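Local coordinates for protein protease 2A (Rhinovirus C, PDB 5X45) that probably acts as a chymotrypsin-like cysteine protease of a rhinovirus, cleaving the viral polyprotein, and carries a structural zinc ion, at residues Cys18-Asn23 with Ser84-Lys89; His90-Leu95 with Met120-Gly125. One frame throughout, in Å; residues are numbered along the deposited sequence.

Contact 1 of 2, residues Cys18-Asn23 with Ser84-Lys89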
# COMPACT_ATOMS: atom_id res chain seq x y z
N CYS A 18 -4.36 3.51 3.86
CA CYS A 18 -3.58 4.66 3.54
C CYS A 18 -4.09 5.75 4.43
O CYS A 18 -5.26 5.95 4.53
CB CYS A 18 -3.76 5.00 2.08
SG CYS A 18 -2.75 4.03 0.98
N ALA A 19 -3.20 6.45 5.09
CA ALA A 19 -3.60 7.38 6.12
C ALA A 19 -4.50 8.52 5.67
O ALA A 19 -5.36 8.93 6.39
CB ALA A 19 -2.41 7.87 6.89
N HIS A 20 -4.30 9.02 4.47
CA HIS A 20 -5.08 10.12 3.99
C HIS A 20 -6.50 9.75 3.63
O HIS A 20 -7.30 10.61 3.35
CB HIS A 20 -4.38 10.77 2.85
CG HIS A 20 -4.48 10.01 1.60
ND1 HIS A 20 -3.64 8.97 1.30
CD2 HIS A 20 -5.31 10.13 0.55
CE1 HIS A 20 -3.96 8.47 0.13
NE2 HIS A 20 -4.97 9.16 -0.35
N LEU A 21 -6.82 8.48 3.71
CA LEU A 21 -8.11 7.98 3.36
C LEU A 21 -8.90 7.64 4.59
O LEU A 21 -9.98 7.13 4.51
CB LEU A 21 -7.95 6.73 2.53
CG LEU A 21 -8.18 6.77 1.05
CD1 LEU A 21 -8.19 8.17 0.48
CD2 LEU A 21 -7.09 5.99 0.39
N THR A 22 -8.34 7.91 5.74
CA THR A 22 -8.99 7.58 6.98
C THR A 22 -8.65 8.58 8.04
O THR A 22 -8.17 9.64 7.77
CB THR A 22 -8.67 6.16 7.39
OG1 THR A 22 -9.43 5.80 8.52
CG2 THR A 22 -7.25 6.02 7.69
N ASN A 23 -8.95 8.25 9.27
CA ASN A 23 -8.65 9.13 10.38
C ASN A 23 -8.29 8.30 11.60
O ASN A 23 -8.73 7.16 11.73
CB ASN A 23 -9.83 10.05 10.69
CG ASN A 23 -9.99 11.16 9.65
OD1 ASN A 23 -10.92 11.13 8.85
ND2 ASN A 23 -9.10 12.14 9.69
N SER A 84 0.22 16.59 -3.95
CA SER A 84 -1.08 16.09 -4.38
C SER A 84 -2.17 17.03 -3.87
O SER A 84 -2.03 18.25 -3.97
CB SER A 84 -1.31 14.66 -3.87
OG SER A 84 -1.51 14.66 -2.47
N GLY A 85 -3.24 16.47 -3.32
CA GLY A 85 -4.31 17.31 -2.80
C GLY A 85 -4.39 17.18 -1.29
O GLY A 85 -4.80 18.11 -0.59
N TYR A 86 -3.96 16.02 -0.79
CA TYR A 86 -3.98 15.75 0.63
C TYR A 86 -2.61 15.99 1.30
O TYR A 86 -2.54 16.24 2.51
CB TYR A 86 -4.46 14.32 0.88
CG TYR A 86 -3.91 13.32 -0.10
CD1 TYR A 86 -2.67 12.73 0.13
CD2 TYR A 86 -4.61 12.96 -1.24
CE1 TYR A 86 -2.15 11.79 -0.75
CE2 TYR A 86 -4.09 12.02 -2.13
CZ TYR A 86 -2.86 11.44 -1.88
OH TYR A 86 -2.32 10.51 -2.75
N TYR A 87 -1.54 15.94 0.52
CA TYR A 87 -0.19 16.17 1.06
C TYR A 87 0.57 17.15 0.19
O TYR A 87 0.44 17.14 -1.04
CB TYR A 87 0.63 14.89 1.13
CG TYR A 87 0.18 13.89 2.15
CD1 TYR A 87 -0.29 14.29 3.40
CD2 TYR A 87 0.21 12.53 1.87
CE1 TYR A 87 -0.72 13.37 4.33
CE2 TYR A 87 -0.21 11.59 2.78
CZ TYR A 87 -0.68 12.01 4.01
OH TYR A 87 -1.10 11.07 4.92
N PRO A 88 1.40 17.99 0.83
CA PRO A 88 2.42 18.73 0.08
C PRO A 88 3.51 17.77 -0.39
O PRO A 88 3.50 16.59 -0.00
CB PRO A 88 2.96 19.72 1.11
CG PRO A 88 2.76 19.03 2.42
CD PRO A 88 1.45 18.29 2.27
N LYS A 89 4.41 18.25 -1.24
CA LYS A 89 5.57 17.47 -1.66
C LYS A 89 6.32 17.02 -0.41
O LYS A 89 6.62 17.84 0.46
CB LYS A 89 6.46 18.33 -2.57
CG LYS A 89 7.93 17.94 -2.61
CD LYS A 89 8.71 18.92 -3.47
CE LYS A 89 10.21 18.69 -3.38
NZ LYS A 89 10.95 19.13 -4.60
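His20 and Tyr86 lie flat against each other, face to face, their ring centroids 3.6 Å apart and their planes only 13° from parallel. The closest approach is His20 CD2 over the inner part of the phenol ring, 3.4 Å from Tyr86 CD2, while His20 NE2 sits 3.5 Å from Tyr86 CZ. Tyr86 comes from the loop between strands 78-81 and 90-93. Its CG stands between the backbone N and the carbonyl carbon (chi1 41°), which swings the ring into place beside the imidazole. Behind it, Ser84 OG rests over the other face and accepts from both Tyr86 N and Tyr87 N, at 3.3 Å each; this ST turn and ST motif tie down the loop that carries the ring. Tyr87 approaches differently: its ring is oblique to His20 CB, and its OH lies 4.0 Å from Ala19 CB, at the short 3-10 turn following strand 14-18. That hydroxyl is hydrogen-bonded to Asp36 OD1, and the other carboxylate oxygen, OD2, makes a weak bond to His20 ND1. Cys107 lies against both stacked rings; His20, Asp36 and Cys107 together are consistent with the His-Asp-Cys triad of 2A proteases. The stack and the weak ND1 bond together probably restrain imidazole rotation, while Tyr87 steadies the aspartate on the ND1 side.

Contact 2 of 2, residues His90-Leu95 with Met120-Gly125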
# COMPACT_ATOMS: atom_id res chain seq x y z
N HIS A 90 6.62 15.73 -0.31
CA HIS A 90 7.23 15.17 0.90
C HIS A 90 7.96 13.86 0.62
O HIS A 90 7.77 13.24 -0.42
CB HIS A 90 6.18 14.92 1.98
CG HIS A 90 5.23 13.82 1.64
ND1 HIS A 90 4.26 13.94 0.67
CD2 HIS A 90 5.13 12.56 2.12
CE1 HIS A 90 3.59 12.80 0.57
NE2 HIS A 90 4.10 11.95 1.44
N ILE A 91 8.80 13.44 1.57
CA ILE A 91 9.53 12.18 1.47
C ILE A 91 8.76 11.05 2.14
O ILE A 91 8.21 11.22 3.23
CB ILE A 91 10.93 12.27 2.12
CG1 ILE A 91 11.78 13.39 1.48
CG2 ILE A 91 11.64 10.93 2.05
CD1 ILE A 91 11.79 13.40 -0.02
N GLN A 92 8.72 9.89 1.49
CA GLN A 92 8.18 8.69 2.10
C GLN A 92 9.26 7.60 2.16
O GLN A 92 10.25 7.67 1.45
CB GLN A 92 6.94 8.19 1.34
CG GLN A 92 5.67 8.97 1.69
CD GLN A 92 4.39 8.32 1.18
OE1 GLN A 92 4.32 7.11 0.99
NE2 GLN A 92 3.36 9.14 0.98
N TYR A 93 9.07 6.63 3.05
CA TYR A 93 10.07 5.60 3.31
C TYR A 93 9.57 4.20 2.96
O TYR A 93 8.36 3.95 2.92
CB TYR A 93 10.52 5.66 4.77
CG TYR A 93 11.24 6.95 5.09
CD1 TYR A 93 12.61 7.08 4.86
CD2 TYR A 93 10.55 8.05 5.58
CE1 TYR A 93 13.28 8.27 5.14
CE2 TYR A 93 11.21 9.24 5.86
CZ TYR A 93 12.57 9.34 5.63
OH TYR A 93 13.22 10.52 5.90
N ASN A 94 10.51 3.29 2.70
CA ASN A 94 10.21 1.89 2.39
C ASN A 94 9.24 1.71 1.22
O ASN A 94 8.10 1.26 1.40
CB ASN A 94 9.67 1.17 3.63
CG ASN A 94 10.69 1.14 4.77
OD1 ASN A 94 10.48 1.72 5.83
ND2 ASN A 94 11.80 0.46 4.54
N LEU A 95 9.70 2.07 0.03
CA LEU A 95 8.86 1.94 -1.14
C LEU A 95 9.31 0.82 -2.07
O LEU A 95 10.50 0.53 -2.20
CB LEU A 95 8.80 3.26 -1.91
CG LEU A 95 7.97 4.25 -1.10
CD1 LEU A 95 8.87 5.30 -0.48
CD2 LEU A 95 6.83 4.85 -1.91
N MET A 120 0.76 -1.68 -0.71
CA MET A 120 -0.41 -0.90 -1.14
C MET A 120 0.04 0.27 -1.98
O MET A 120 1.04 0.92 -1.65
CB MET A 120 -1.20 -0.37 0.06
CG MET A 120 -2.23 -1.30 0.65
SD MET A 120 -3.22 -0.45 1.92
CE MET A 120 -1.93 0.13 3.03
N ILE A 121 -0.67 0.57 -3.05
CA ILE A 121 -0.34 1.75 -3.84
C ILE A 121 -0.44 2.99 -2.97
O ILE A 121 -1.43 3.17 -2.26
CB ILE A 121 -1.27 1.92 -5.04
CG1 ILE A 121 -1.11 0.73 -6.00
CG2 ILE A 121 -0.99 3.26 -5.72
CD1 ILE A 121 -1.97 0.84 -7.23
N THR A 122 0.59 3.83 -3.01
CA THR A 122 0.62 5.03 -2.19
C THR A 122 0.85 6.28 -3.04
O THR A 122 0.53 7.39 -2.63
CB THR A 122 1.71 4.92 -1.13
OG1 THR A 122 1.59 5.99 -0.19
CG2 THR A 122 3.09 4.95 -1.78
N ALA A 123 1.40 6.06 -4.23
CA ALA A 123 1.69 7.12 -5.18
C ALA A 123 2.10 6.48 -6.50
O ALA A 123 2.42 5.30 -6.55
CB ALA A 123 2.79 8.02 -4.66
N GLY A 124 2.07 7.26 -7.57
CA GLY A 124 2.53 6.80 -8.87
C GLY A 124 2.35 7.87 -9.93
O GLY A 124 1.63 8.84 -9.72
N GLY A 125 2.96 7.68 -11.09
CA GLY A 125 2.83 8.66 -12.16
C GLY A 125 2.88 8.07 -13.55
O GLY A 125 2.09 7.19 -13.89
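Thr122 lies in a classic beta bulge, where it and Ala123 both face Ala130 on barrel strand 129-133, and it points toward Gln92 on strand 90-93, which pairs with strand 78-81 in a two-stranded hairpin, and toward Leu95 just beyond the corner at Asn94. Its hydroxyl OG1 donates to Gln92 OE1 over 3.2 Å, coming in the carbonyl plane onto a lone pair, with a C=O...donor angle of 117°. With OG1 anti to its own backbone nitrogen (chi1 -170°), the hydroxyl reaches for the amide, while the methyl CG2 is left to pack 3.7 Å from Leu95 CD2. The threonine and leucine side chains cross at about a right angle, whereas those of threonine and glutamine run past one another in opposite senses. Gln92 reaches across with an extended chain, and the other end of its amide is also held: NE2 donates to His90 NE2 at 2.9 Å, nearly straight at 167° and close to both the amide and imidazole planes. His90 ND1 is hydrogen-bonded to Pro88 O, and Tyr87 meets the imidazole edge to face. Thr122 OG1 also has a weak hydrogen bond to Asp36 OD2, so that this oxygen and Gln92 OE1 would compete for the one hydroxyl proton. The modelled amide orientation fits His90 NE2 as acceptor, since ND1 probably donates to Pro88 O. The chain of hydrogen bonds from Thr122 through Gln92 and His90 to Pro88 O probably helps to order the second shell round Asp36, with the Leu95 methyl contact providing apolar packing beside it.

Overall arrangement
The contacts follow one another along the chain: residues 18-23 and 84-89 close contact 1, then 90-95 continues directly into contact 2, completed by 120-125. Their centres lie 11 Å apart and they touch, with Cys18 SG 3.6 Å from Ile121 O. Contact 1 ties the turn after strand 14-18 of the four-stranded sheet to the hairpin loop leading into strand 90-93; contact 2 ties that hairpin strand to strand 116-124 of the six-stranded barrel, to which Leu95 itself belongs. Asp36 is common to both surroundings. Together they bridge the four-stranded sheet and the barrel beside the probable active site, as in other chymotrypsin-like proteases.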